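Local coordinates for protein DNA-(apurinic or apyrimidinic site) endonuclease 2 (Xenopus laevis, PDB 6WCD) that cuts DNA weakly at abasic sites in base excision repair and, as a metal-dependent 3'-to-5' exonuclease, resects DNA ends after oxidative damage, at residues T35-D40 with F56-V61; E116-L121 with N140-R145; H124-C129 with M307-I312; K132-T137 with G175-I180. All blocks are in the same frame, centred on the assembly; numbering follows the deposited sequence.

Contact 1: T35-D40 with F56-V61; sequences TKVTRD and FSFSRV
The loop after strand 29-33, just past the magnesium ligand Glu34, meets the end of strand 53-57 and the residues just past it, chiefly at the ring of Phe58. That ring is held on both faces. CG of Arg39 lies over one face in a CH-pi contact, 3.6 Å from the ring centroid and 17° off the normal. CB of Phe56 lies against the opposite face. Val37 O comes to the ring edge, in its plane, 3.4 Å from Phe58 CD1. Val37 CG1, anti to the backbone N (chi1 180°), runs beside the ring and reaches Phe58 CE1 at 3.8 Å. The polar end of Arg39 continues to a salt bridge with Glu327. With an alanine replacing Phe58, Val37 CG1 and the Arg39 methylenes would probably lose their ring partner, and the arginine chain would be freer to move. Strand 53-57 is an outermost strand of the six-stranded sheet in this DNase I-like domain. No direct hydrogen bond joins the segments; three waters do. One accepts from Thr35 OG1 and donates to Val37 O and Ser57 O. Another links Val37 O to Ser59 N, and the third links Arg39 N to Ser59 O. Thr35 OG1 accepts from Val37 N at 3.1 Å, an ST turn. Thr38 OG1 donates to the syn lone pair of Asp40 OD1 at 2.6 Å and also bonds to Gly64 N.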
loop_
_atom_site.group_PDB
_atom_site.type_symbol
_atom_site.label_atom_id
_atom_site.label_comp_id
_atom_site.label_asym_id
_atom_site.label_seq_id
_atom_site.Cartn_x
_atom_site.Cartn_y
_atom_site.Cartn_z
ATOM N N THR A 35 -3.494 -6.214 -7.813
ATOM C CA THR A 35 -2.727 -7.194 -8.579
ATOM C C THR A 35 -3.619 -7.988 -9.521
ATOM O O THR A 35 -3.149 -8.435 -10.579
ATOM C CB THR A 35 -2.031 -8.188 -7.673
ATOM O OG1 THR A 35 -3.068 -8.889 -6.990
ATOM C CG2 THR A 35 -1.114 -7.494 -6.689
ATOM N N LYS A 36 -4.906 -8.174 -9.176
ATOM C CA LYS A 36 -5.851 -9.062 -9.855
ATOM C C LYS A 36 -5.365 -10.493 -9.867
ATOM O O LYS A 36 -5.833 -11.299 -10.649
ATOM C CB LYS A 36 -6.234 -8.557 -11.255
ATOM C CG LYS A 36 -6.833 -7.144 -11.227
ATOM C CD LYS A 36 -7.416 -6.685 -12.557
ATOM C CE LYS A 36 -7.898 -5.265 -12.430
ATOM N NZ LYS A 36 -8.713 -4.932 -13.640
ATOM N N VAL A 37 -4.500 -10.837 -8.931
ATOM C CA VAL A 37 -4.059 -12.210 -8.741
ATOM C C VAL A 37 -4.819 -12.838 -7.583
ATOM O O VAL A 37 -4.742 -12.351 -6.449
ATOM C CB VAL A 37 -2.543 -12.285 -8.478
ATOM C CG1 VAL A 37 -2.110 -13.744 -8.277
ATOM C CG2 VAL A 37 -1.749 -11.656 -9.636
ATOM N N THR A 38 -5.513 -13.931 -7.845
ATOM C CA THR A 38 -6.099 -14.760 -6.822
ATOM C C THR A 38 -5.471 -16.137 -6.880
ATOM O O THR A 38 -4.881 -16.538 -7.905
ATOM C CB THR A 38 -7.639 -14.805 -6.978
ATOM O OG1 THR A 38 -8.006 -15.044 -8.336
ATOM C CG2 THR A 38 -8.236 -13.495 -6.569
ATOM N N ARG A 39 -5.625 -16.920 -5.793
ATOM C CA ARG A 39 -4.831 -18.142 -5.705
ATOM C C ARG A 39 -5.285 -19.187 -6.707
ATOM O O ARG A 39 -4.476 -20.048 -7.116
ATOM C CB ARG A 39 -4.889 -18.743 -4.309
ATOM C CG ARG A 39 -3.740 -18.212 -3.458
ATOM C CD ARG A 39 -3.634 -18.953 -2.155
ATOM N NE ARG A 39 -2.962 -20.247 -2.225
ATOM C CZ ARG A 39 -2.872 -21.045 -1.166
ATOM N NH1 ARG A 39 -3.436 -20.648 -0.031
ATOM N NH2 ARG A 39 -2.234 -22.188 -1.215
ATOM N N ASP A 40 -6.572 -19.197 -7.086
ATOM C CA ASP A 40 -7.089 -20.151 -8.049
ATOM C C ASP A 40 -6.413 -20.059 -9.412
ATOM O O ASP A 40 -6.425 -21.052 -10.150
ATOM C CB ASP A 40 -8.610 -19.949 -8.193
ATOM C CG ASP A 40 -8.995 -18.561 -8.703
ATOM O OD1 ASP A 40 -8.535 -17.558 -8.154
ATOM O OD2 ASP A 40 -9.802 -18.457 -9.648
ATOM N N PHE A 56 1.886 -11.608 -0.762
ATOM C CA PHE A 56 0.609 -11.274 -1.403
ATOM C C PHE A 56 -0.510 -11.402 -0.394
ATOM O O PHE A 56 -0.489 -12.304 0.468
ATOM C CB PHE A 56 0.281 -12.211 -2.576
ATOM C CG PHE A 56 0.927 -11.845 -3.877
ATOM C CD1 PHE A 56 2.267 -11.827 -4.051
ATOM C CD2 PHE A 56 0.123 -11.552 -4.957
ATOM C CE1 PHE A 56 2.846 -11.478 -5.279
ATOM C CE2 PHE A 56 0.662 -11.215 -6.164
ATOM C CZ PHE A 56 2.043 -11.219 -6.349
ATOM N N SER A 57 -1.531 -10.600 -0.573
ATOM C CA SER A 57 -2.844 -10.893 -0.019
ATOM C C SER A 57 -3.765 -11.124 -1.192
ATOM O O SER A 57 -3.886 -10.288 -2.070
ATOM C CB SER A 57 -3.346 -9.756 0.861
ATOM O OG SER A 57 -4.625 -10.137 1.442
ATOM N N PHE A 58 -4.362 -12.296 -1.218
ATOM C CA PHE A 58 -5.268 -12.715 -2.271
ATOM C C PHE A 58 -6.719 -12.557 -1.848
ATOM O O PHE A 58 -7.097 -12.982 -0.749
ATOM C CB PHE A 58 -5.028 -14.185 -2.570
ATOM C CG PHE A 58 -3.638 -14.532 -2.935
ATOM C CD1 PHE A 58 -3.137 -14.263 -4.178
ATOM C CD2 PHE A 58 -2.835 -15.236 -2.044
ATOM C CE1 PHE A 58 -1.872 -14.626 -4.560
ATOM C CE2 PHE A 58 -1.529 -15.595 -2.373
ATOM C CZ PHE A 58 -1.052 -15.328 -3.652
ATOM N N SER A 59 -7.535 -12.020 -2.738
ATOM C CA SER A 59 -8.955 -11.952 -2.457
ATOM C C SER A 59 -9.521 -13.352 -2.312
ATOM O O SER A 59 -9.188 -14.262 -3.073
ATOM C CB SER A 59 -9.667 -11.260 -3.568
ATOM O OG SER A 59 -11.064 -11.414 -3.452
ATOM N N ARG A 60 -10.461 -13.520 -1.392
ATOM C CA ARG A 60 -11.092 -14.796 -1.219
ATOM C C ARG A 60 -12.530 -14.749 -1.709
ATOM O O ARG A 60 -13.227 -15.743 -1.586
ATOM C CB ARG A 60 -11.102 -15.145 0.268
ATOM C CG ARG A 60 -9.734 -15.509 0.811
ATOM C CD ARG A 60 -9.552 -15.061 2.240
ATOM N NE ARG A 60 -8.371 -15.665 2.855
ATOM C CZ ARG A 60 -7.115 -15.287 2.626
ATOM N NH1 ARG A 60 -6.846 -14.298 1.781
ATOM N NH2 ARG A 60 -6.124 -15.902 3.253
ATOM N N VAL A 61 -12.973 -13.648 -2.318
ATOM C CA VAL A 61 -14.403 -13.527 -2.650
ATOM C C VAL A 61 -14.745 -13.534 -4.127
ATOM O O VAL A 61 -15.944 -13.535 -4.469
ATOM C CB VAL A 61 -15.026 -12.262 -2.021
ATOM C CG1 VAL A 61 -14.893 -12.297 -0.495
ATOM C CG2 VAL A 61 -14.450 -11.032 -2.619
HETATM O O HOH W 1 -3.033 -10.596 -4.846
HETATM O O HOH W 2 -6.613 -10.790 -5.086
HETATM O O HOH W 3 -7.487 -16.316 -3.667
#

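Contact 2: E116-L121 with N140-R145; sequences EGRAVL and NVYCPR
Ala119 faces Val141 and Val120 faces Asn140 in the antiparallel hairpin of strands 119-127 and 133-142. The hairpin ends beside the active site: Tyr142, catalytic by similarity, has its side chain about 4 Å from the bound magnesium ion and touches the metal ligand Glu34. Backbone bonds come first. Val120 and Asn140 form a hydrogen-bonded pair, with Asn140 N to Val120 O at 2.9 Å. Beyond the non-hydrogen-bonded pair Ala119-Val141, Tyr142 N bonds to Arg118 O at 2.9 Å. Side-chain packing is light. Ala119 CB meets Val141 CG1 at 4.2 Å on one face of the sheet. On the other, Val120 CG1 packs against CB and the amide ND2 of Asn140, whose amide bonds to Gln33 and Thr70. The charged contacts centre on Arg118. Its chain is extended from CG to NE and passes over Tyr142 O. Pro144 CA sits over one face of the guanidinium, 3.6 Å above its plane. NE and NH1 both grip one oxygen, Glu116 OE1, side-on in a salt bridge; Arg153 adds a second partner to that oxygen. The remaining nitrogen, Arg118 NH2, donates to Tyr142 O at 3.0 Å, from 47° above the carbonyl plane.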
loop_
_atom_site.group_PDB
_atom_site.type_symbol
_atom_site.label_atom_id
_atom_site.label_comp_id
_atom_site.label_asym_id
_atom_site.label_seq_id
_atom_site.Cartn_x
_atom_site.Cartn_y
_atom_site.Cartn_z
ATOM N N GLU A 116 -10.875 -9.443 1.117
ATOM C CA GLU A 116 -10.849 -8.989 -0.264
ATOM C C GLU A 116 -9.438 -8.687 -0.772
ATOM O O GLU A 116 -9.275 -8.081 -1.831
ATOM C CB GLU A 116 -11.735 -7.747 -0.439
ATOM C CG GLU A 116 -13.193 -8.036 -0.181
ATOM C CD GLU A 116 -14.155 -6.889 -0.519
ATOM O OE1 GLU A 116 -13.737 -5.804 -1.042
ATOM O OE2 GLU A 116 -15.381 -7.079 -0.220
ATOM N N GLY A 117 -8.426 -9.149 -0.068
ATOM C CA GLY A 117 -7.061 -8.974 -0.560
ATOM C C GLY A 117 -6.609 -7.534 -0.617
ATOM O O GLY A 117 -5.984 -7.115 -1.595
ATOM N N ARG A 118 -6.948 -6.749 0.396
ATOM C CA ARG A 118 -6.696 -5.319 0.349
ATOM C C ARG A 118 -5.570 -4.806 1.223
ATOM O O ARG A 118 -5.303 -3.603 1.232
ATOM C CB ARG A 118 -7.981 -4.583 0.753
ATOM C CG ARG A 118 -9.109 -4.791 -0.250
ATOM C CD ARG A 118 -10.361 -3.975 0.109
ATOM N NE ARG A 118 -11.355 -4.196 -0.917
ATOM C CZ ARG A 118 -11.340 -3.671 -2.127
ATOM N NH1 ARG A 118 -12.232 -4.022 -3.025
ATOM N NH2 ARG A 118 -10.454 -2.741 -2.422
ATOM N N ALA A 119 -4.908 -5.649 1.985
ATOM C CA ALA A 119 -3.808 -5.188 2.824
ATOM C C ALA A 119 -2.774 -6.281 3.045
ATOM O O ALA A 119 -3.122 -7.449 3.278
ATOM C CB ALA A 119 -4.309 -4.721 4.178
ATOM N N VAL A 120 -1.515 -5.916 2.996
ATOM C CA VAL A 120 -0.426 -6.799 3.382
ATOM C C VAL A 120 0.577 -5.942 4.148
ATOM O O VAL A 120 0.822 -4.776 3.803
ATOM C CB VAL A 120 0.173 -7.557 2.175
ATOM C CG1 VAL A 120 0.846 -6.668 1.237
ATOM C CG2 VAL A 120 1.105 -8.692 2.648
ATOM N N LEU A 121 1.072 -6.499 5.223
ATOM C CA LEU A 121 2.023 -5.834 6.122
ATOM C C LEU A 121 3.345 -6.570 6.112
ATOM O O LEU A 121 3.387 -7.801 6.235
ATOM C CB LEU A 121 1.529 -5.778 7.566
ATOM C CG LEU A 121 0.377 -4.793 7.788
ATOM C CD1 LEU A 121 -0.901 -5.214 7.149
ATOM C CD2 LEU A 121 0.206 -4.569 9.297
ATOM N N ASN A 140 0.617 -1.958 3.108
ATOM C CA ASN A 140 0.325 -1.791 1.679
ATOM C C ASN A 140 -1.178 -2.020 1.507
ATOM O O ASN A 140 -1.659 -3.136 1.748
ATOM C CB ASN A 140 1.155 -2.808 0.897
ATOM C CG ASN A 140 0.820 -2.886 -0.563
ATOM O OD1 ASN A 140 0.044 -2.074 -1.054
ATOM N ND2 ASN A 140 1.386 -3.864 -1.257
ATOM N N VAL A 141 -1.934 -0.979 1.119
ATOM C CA VAL A 141 -3.412 -1.040 1.109
ATOM C C VAL A 141 -4.009 -0.659 -0.221
ATOM O O VAL A 141 -3.515 0.231 -0.937
ATOM C CB VAL A 141 -4.048 -0.179 2.211
ATOM C CG1 VAL A 141 -3.644 -0.652 3.560
ATOM C CG2 VAL A 141 -3.659 1.307 2.093
ATOM N N TYR A 142 -5.107 -1.343 -0.588
ATOM C CA TYR A 142 -5.964 -1.016 -1.722
ATOM C C TYR A 142 -7.342 -0.757 -1.151
ATOM O O TYR A 142 -8.092 -1.696 -0.925
ATOM C CB TYR A 142 -5.966 -2.143 -2.765
ATOM C CG TYR A 142 -6.868 -1.949 -3.969
ATOM C CD1 TYR A 142 -6.950 -0.736 -4.619
ATOM C CD2 TYR A 142 -7.662 -2.972 -4.443
ATOM C CE1 TYR A 142 -7.803 -0.539 -5.714
ATOM C CE2 TYR A 142 -8.497 -2.799 -5.522
ATOM C CZ TYR A 142 -8.568 -1.585 -6.164
ATOM O OH TYR A 142 -9.422 -1.415 -7.242
ATOM N N CYS A 143 -7.674 0.495 -0.905
ATOM C CA CYS A 143 -8.906 0.814 -0.187
ATOM C C CYS A 143 -10.106 0.598 -1.117
ATOM O O CYS A 143 -9.998 0.687 -2.347
ATOM C CB CYS A 143 -8.814 2.233 0.330
ATOM S SG CYS A 143 -7.553 2.411 1.664
ATOM N N PRO A 144 -11.258 0.265 -0.549
ATOM C CA PRO A 144 -12.447 0.021 -1.344
ATOM C C PRO A 144 -13.045 1.292 -1.913
ATOM O O PRO A 144 -12.616 2.423 -1.626
ATOM C CB PRO A 144 -13.433 -0.587 -0.334
ATOM C CG PRO A 144 -12.672 -0.790 0.928
ATOM C CD PRO A 144 -11.468 -0.020 0.889
ATOM N N ARG A 145 -14.031 1.056 -2.738
ATOM C CA ARG A 145 -14.709 2.143 -3.328
ATOM C C ARG A 145 -16.193 2.026 -3.014
ATOM O O ARG A 145 -16.752 0.945 -2.936
ATOM C CB ARG A 145 -14.520 2.134 -4.843
#

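Contact 3: H124-C129 with M307-I312; sequences HRILNC and MKCQPI. With BU1 (1,4-butanediol), chain D.
Leu127 and Gln310 form a hydrogen-bonded antiparallel pair, with Leu127 N to Gln310 O at 2.8 Å and a longer return bond from Gln310 N to Leu127 O at 3.3 Å. Next along, Ile126 and Pro311 make a non-hydrogen-bonded pair, a place where proline's missing N-H costs no bond between these strands. Ile312 N then donates to Arg125 O at 2.9 Å. The side chains sort onto two faces. On one, CD1 of Ile312 butts against CG and CD2 of Leu127, with Leu127 CD2 3.7 Å away, and the two chains cross at about a right angle. On the other, Ile126 CD1 meets Cys309 SG at 3.9 Å. The Ile126 chain gets there with CG1 between the backbone N and the carbonyl carbon (chi1 59°).

The C4 end of a bound 1,4-butanediol lies against CD and CG of Pro311. Its O6 donates to Gln310 OE1 at 2.9 Å, and the diol is also bonded to Met1 N. The Gln310 amide is steadied by NE2 donating to Lys308 O at 2.9 Å.

Further out, Arg125 turns away to a salt bridge with Glu133 and a bond to Thr135 OG1. The contact thus adds the short strand 310-312 to strand 119-127, which pairs with strand 133-142. Helix 279-285 lies near Cys309, with Glu285 touching it.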
loop_
_atom_site.group_PDB
_atom_site.type_symbol
_atom_site.label_atom_id
_atom_site.label_comp_id
_atom_site.label_asym_id
_atom_site.label_seq_id
_atom_site.Cartn_x
_atom_site.Cartn_y
_atom_site.Cartn_z
ATOM N N HIS A 124 10.354 -4.634 8.731
ATOM C CA HIS A 124 11.738 -4.564 8.294
ATOM C C HIS A 124 12.559 -3.931 9.406
ATOM O O HIS A 124 12.197 -2.873 9.924
ATOM C CB HIS A 124 11.838 -3.693 7.031
ATOM C CG HIS A 124 10.900 -4.106 5.935
ATOM N ND1 HIS A 124 11.265 -4.949 4.914
ATOM C CD2 HIS A 124 9.583 -3.837 5.748
ATOM C CE1 HIS A 124 10.207 -5.181 4.146
ATOM N NE2 HIS A 124 9.183 -4.516 4.618
ATOM N N ARG A 125 13.713 -4.480 9.708
ATOM C CA ARG A 125 14.604 -3.753 10.610
ATOM C C ARG A 125 15.404 -2.742 9.794
ATOM O O ARG A 125 15.806 -3.015 8.654
ATOM C CB ARG A 125 15.533 -4.713 11.315
ATOM C CG ARG A 125 14.813 -5.630 12.300
ATOM C CD ARG A 125 14.247 -4.864 13.538
ATOM N NE ARG A 125 15.191 -4.876 14.664
ATOM C CZ ARG A 125 15.035 -4.220 15.816
ATOM N NH1 ARG A 125 15.955 -4.329 16.763
ATOM N NH2 ARG A 125 13.984 -3.450 16.037
ATOM N N ILE A 126 15.631 -1.572 10.384
ATOM C CA ILE A 126 16.339 -0.492 9.696
ATOM C C ILE A 126 17.311 0.109 10.703
ATOM O O ILE A 126 17.134 0.023 11.922
ATOM C CB ILE A 126 15.415 0.609 9.118
ATOM C CG1 ILE A 126 14.568 1.269 10.229
ATOM C CG2 ILE A 126 14.589 0.074 7.964
ATOM C CD1 ILE A 126 13.905 2.572 9.811
ATOM N N LEU A 127 18.384 0.735 10.184
ATOM C CA LEU A 127 19.290 1.535 10.986
ATOM C C LEU A 127 18.968 3.004 10.763
ATOM O O LEU A 127 18.935 3.461 9.624
ATOM C CB LEU A 127 20.737 1.231 10.626
ATOM C CG LEU A 127 21.161 -0.215 10.913
ATOM C CD1 LEU A 127 22.514 -0.479 10.254
ATOM C CD2 LEU A 127 21.241 -0.445 12.399
ATOM N N ASN A 128 18.699 3.729 11.838
ATOM C CA ASN A 128 18.249 5.106 11.724
ATOM C C ASN A 128 19.433 6.065 11.648
ATOM O O ASN A 128 20.601 5.666 11.557
ATOM C CB ASN A 128 17.292 5.432 12.889
ATOM C CG ASN A 128 17.995 5.626 14.212
ATOM O OD1 ASN A 128 19.227 5.663 14.358
ATOM N ND2 ASN A 128 17.173 5.830 15.239
ATOM N N CYS A 129 19.177 7.377 11.735
ATOM C CA CYS A 129 20.270 8.315 11.494
ATOM C C CYS A 129 21.293 8.375 12.629
ATOM O O CYS A 129 22.361 8.999 12.442
ATOM C CB CYS A 129 19.696 9.706 11.201
ATOM S SG CYS A 129 18.560 10.351 12.481
ATOM N N MET A 307 14.725 7.361 1.076
ATOM C CA MET A 307 14.989 7.439 2.505
ATOM C C MET A 307 16.472 7.187 2.790
ATOM O O MET A 307 17.145 6.481 2.048
ATOM C CB MET A 307 14.110 6.400 3.217
ATOM C CG MET A 307 12.613 6.531 2.824
ATOM S SD MET A 307 11.647 5.092 3.373
ATOM C CE MET A 307 11.810 5.279 5.151
ATOM N N LYS A 308 16.940 7.748 3.868
ATOM C CA LYS A 308 18.354 7.661 4.230
ATOM C C LYS A 308 18.622 6.488 5.168
ATOM O O LYS A 308 19.807 6.128 5.351
ATOM C CB LYS A 308 18.855 8.984 4.800
ATOM C CG LYS A 308 18.293 9.301 6.115
ATOM C CD LYS A 308 18.631 10.705 6.621
ATOM C CE LYS A 308 17.883 11.776 5.855
ATOM N NZ LYS A 308 18.064 13.139 6.494
ATOM N N CYS A 309 17.600 5.887 5.714
ATOM C CA CYS A 309 17.805 4.726 6.583
ATOM C C CYS A 309 18.199 3.492 5.779
ATOM O O CYS A 309 17.972 3.399 4.569
ATOM C CB CYS A 309 16.565 4.425 7.399
ATOM S SG CYS A 309 15.042 4.270 6.448
ATOM N N GLN A 310 18.898 2.578 6.451
ATOM C CA GLN A 310 19.508 1.413 5.784
ATOM C C GLN A 310 18.897 0.126 6.333
ATOM O O GLN A 310 18.793 -0.057 7.549
ATOM C CB GLN A 310 21.011 1.409 5.980
ATOM C CG GLN A 310 21.689 2.705 5.501
ATOM C CD GLN A 310 21.514 2.934 4.009
ATOM O OE1 GLN A 310 21.668 2.008 3.218
ATOM N NE2 GLN A 310 21.098 4.149 3.630
ATOM N N PRO A 311 18.488 -0.781 5.476
ATOM C CA PRO A 311 17.764 -1.965 5.938
ATOM C C PRO A 311 18.709 -3.056 6.383
ATOM O O PRO A 311 19.843 -3.176 5.914
ATOM C CB PRO A 311 17.001 -2.382 4.687
ATOM C CG PRO A 311 17.879 -2.015 3.612
ATOM C CD PRO A 311 18.503 -0.704 4.008
ATOM N N ILE A 312 18.203 -3.876 7.298
ATOM C CA ILE A 312 18.882 -5.080 7.792
ATOM C C ILE A 312 17.975 -6.235 7.374
ATOM O O ILE A 312 16.830 -6.332 7.843
ATOM C CB ILE A 312 19.072 -5.063 9.299
ATOM C CG1 ILE A 312 19.958 -3.888 9.753
ATOM C CG2 ILE A 312 19.695 -6.362 9.747
ATOM C CD1 ILE A 312 19.911 -3.680 11.240
HETATM C C1 BU1 D . 21.083 -2.053 0.082
HETATM C C2 BU1 D . 19.622 -1.626 -0.108
HETATM C C3 BU1 D . 19.466 -0.106 -0.154
HETATM C C4 BU1 D . 19.261 0.420 1.258
HETATM O O5 BU1 D . 21.374 -2.273 1.441
HETATM O O6 BU1 D . 19.478 1.808 1.396
HETATM O O HOH W 4 14.282 -5.993 6.275
#

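Contact 4: K132-T137 with G175-I180; sequences KEETLT and GGHVII
Glu134 OE1 is gripped by two donors: His177 NE2, at 2.8 Å, and Asn128 ND2. The bond from His177 leaves the ring edge near the ring plane, but it meets the carboxylate from above, 58° out of its plane. Carboxylate and imidazole stand nearly perpendicular, 85° apart. The glutamate gets there with CG beside its backbone N (chi1 -62°) and an extended chain beyond. At the other side of the ring, His177 ND1 accepts from Asn278 ND2. Bonds at both nitrogens fix the ring's rotation and are consistent with a neutral imidazole. Were Glu134 replaced by a leucine, His177 NE2 and Asn128 ND2 would probably both lose their shared acceptor, and the ring would be freer to turn.

The backbones pair as parallel strands. His177 N donates to Thr135 O, Thr137 N to His177 O at 2.9 Å, and Ile179 N to Thr137 O at 2.9 Å. Gly176 CA lies 3.5 Å from Thr135 O, which leaves no room there for a beta carbon. Beside Thr137, a water bridges OG1 and His177 O, to which it donates at 2.7 Å. Thr137 OG1 also bonds to Gln123 NE2. Leu136 CD1 packs against His177 CB at 3.9 Å and against Ile179 CG1.

Strands 133-142 and 177-181 are the two strands of a beta-alpha-beta unit whose connection includes helix 152-173. Ile171 of that helix touches Thr137 and Val178. Leu281 of helix 279-285 touches Leu136, His177 and Ile179, and strand 269-278 pairs antiparallel with strand 177-181.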
loop_
_atom_site.group_PDB
_atom_site.type_symbol
_atom_site.label_atom_id
_atom_site.label_comp_id
_atom_site.label_asym_id
_atom_site.label_seq_id
_atom_site.Cartn_x
_atom_site.Cartn_y
_atom_site.Cartn_z
ATOM N N LYS A 132 21.040 3.458 15.223
ATOM C CA LYS A 132 20.280 2.562 16.090
ATOM C C LYS A 132 19.317 1.739 15.274
ATOM O O LYS A 132 18.710 2.218 14.319
ATOM C CB LYS A 132 19.480 3.350 17.142
ATOM C CG LYS A 132 18.608 2.481 18.033
ATOM C CD LYS A 132 17.806 3.304 19.042
ATOM C CE LYS A 132 16.649 2.495 19.606
ATOM N NZ LYS A 132 16.924 1.026 19.566
ATOM N N GLU A 133 19.155 0.478 15.674
ATOM C CA GLU A 133 18.219 -0.398 14.988
ATOM C C GLU A 133 16.802 -0.148 15.459
ATOM O O GLU A 133 16.540 -0.106 16.676
ATOM C CB GLU A 133 18.587 -1.863 15.232
ATOM C CG GLU A 133 17.924 -2.816 14.243
ATOM C CD GLU A 133 18.470 -4.229 14.342
ATOM O OE1 GLU A 133 19.632 -4.387 14.790
ATOM O OE2 GLU A 133 17.735 -5.178 13.980
ATOM N N GLU A 134 15.899 -0.022 14.501
ATOM C CA GLU A 134 14.481 0.192 14.742
ATOM C C GLU A 134 13.702 -0.691 13.797
ATOM O O GLU A 134 14.203 -1.243 12.825
ATOM C CB GLU A 134 14.079 1.654 14.497
ATOM C CG GLU A 134 14.807 2.591 15.458
ATOM C CD GLU A 134 14.049 3.865 15.737
ATOM O OE1 GLU A 134 14.234 4.836 14.976
ATOM O OE2 GLU A 134 13.275 3.890 16.720
ATOM N N THR A 135 12.403 -0.834 14.066
ATOM C CA THR A 135 11.506 -1.554 13.190
ATOM C C THR A 135 10.764 -0.573 12.299
ATOM O O THR A 135 10.365 0.512 12.763
ATOM C CB THR A 135 10.516 -2.366 14.034
ATOM O OG1 THR A 135 11.249 -3.271 14.864
ATOM C CG2 THR A 135 9.547 -3.118 13.164
ATOM N N LEU A 136 10.580 -0.940 11.036
ATOM C CA LEU A 136 9.725 -0.213 10.095
ATOM C C LEU A 136 8.669 -1.175 9.592
ATOM O O LEU A 136 8.993 -2.212 8.993
ATOM C CB LEU A 136 10.542 0.290 8.933
ATOM C CG LEU A 136 9.773 0.883 7.793
ATOM C CD1 LEU A 136 9.084 2.169 8.211
ATOM C CD2 LEU A 136 10.700 1.195 6.603
ATOM N N THR A 137 7.403 -0.843 9.831
ATOM C CA THR A 137 6.315 -1.644 9.310
ATOM C C THR A 137 5.702 -0.940 8.119
ATOM O O THR A 137 5.331 0.233 8.214
ATOM C CB THR A 137 5.264 -1.896 10.387
ATOM O OG1 THR A 137 5.861 -2.562 11.495
ATOM C CG2 THR A 137 4.181 -2.837 9.869
ATOM N N GLY A 175 6.214 1.167 19.210
ATOM C CA GLY A 175 7.563 1.651 18.963
ATOM C C GLY A 175 7.943 1.522 17.487
ATOM O O GLY A 175 7.261 0.899 16.683
ATOM N N GLY A 176 9.032 2.162 17.139
ATOM C CA GLY A 176 9.433 2.060 15.740
ATOM C C GLY A 176 8.590 2.951 14.834
ATOM O O GLY A 176 7.991 3.938 15.258
ATOM N N HIS A 177 8.567 2.591 13.561
ATOM C CA HIS A 177 8.045 3.449 12.511
ATOM C C HIS A 177 7.059 2.686 11.642
ATOM O O HIS A 177 7.098 1.452 11.547
ATOM C CB HIS A 177 9.166 3.967 11.640
ATOM C CG HIS A 177 10.193 4.734 12.403
ATOM N ND1 HIS A 177 9.952 5.990 12.904
ATOM C CD2 HIS A 177 11.448 4.399 12.786
ATOM C CE1 HIS A 177 11.021 6.411 13.560
ATOM N NE2 HIS A 177 11.949 5.460 13.504
ATOM N N VAL A 178 6.179 3.450 11.004
ATOM C CA VAL A 178 5.118 2.909 10.154
ATOM C C VAL A 178 4.989 3.730 8.879
ATOM O O VAL A 178 4.896 4.959 8.922
ATOM C CB VAL A 178 3.746 2.835 10.866
ATOM C CG1 VAL A 178 2.634 2.338 9.918
ATOM C CG2 VAL A 178 3.831 1.966 12.099
ATOM N N ILE A 179 4.960 3.038 7.738
ATOM C CA ILE A 179 4.572 3.631 6.463
ATOM C C ILE A 179 3.274 2.987 6.026
ATOM O O ILE A 179 3.138 1.764 6.098
ATOM C CB ILE A 179 5.651 3.433 5.393
ATOM C CG1 ILE A 179 6.800 4.351 5.617
ATOM C CG2 ILE A 179 5.052 3.636 3.992
ATOM C CD1 ILE A 179 8.030 4.035 4.710
ATOM N N ILE A 180 2.314 3.797 5.626
ATOM C CA ILE A 180 1.075 3.343 4.985
ATOM C C ILE A 180 1.173 3.823 3.558
ATOM O O ILE A 180 1.291 5.037 3.322
ATOM C CB ILE A 180 -0.182 3.881 5.639
ATOM C CG1 ILE A 180 -0.270 3.498 7.104
ATOM C CG2 ILE A 180 -1.415 3.316 4.862
ATOM C CD1 ILE A 180 -1.265 4.298 7.862
HETATM O O HOH W 5 7.031 -0.716 13.191
#

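In the fold
Contacts 2, 3 and 4 all lie in one mixed sheet. Contacts 2 and 3 use opposite ends of strand 119-127, with centres about 25 Å apart. Contacts 2 and 4 share strand 133-142, about 20 Å apart. Contacts 3 and 4 are near neighbours, about 9 Å apart, touching through strands 119-127 and 133-142; contact 4 is nested in the loop closed by contact 3. Contact 1 belongs to the edge of the other, six-stranded sheet and comes first along the chain. The segments of contact 2 alternate with those of contacts 3 and 4. Contact 2 reaches the magnesium site, with contact 1 packed beside it through Ser57 and Ser59; 3 and 4 lie at the far end of the domain.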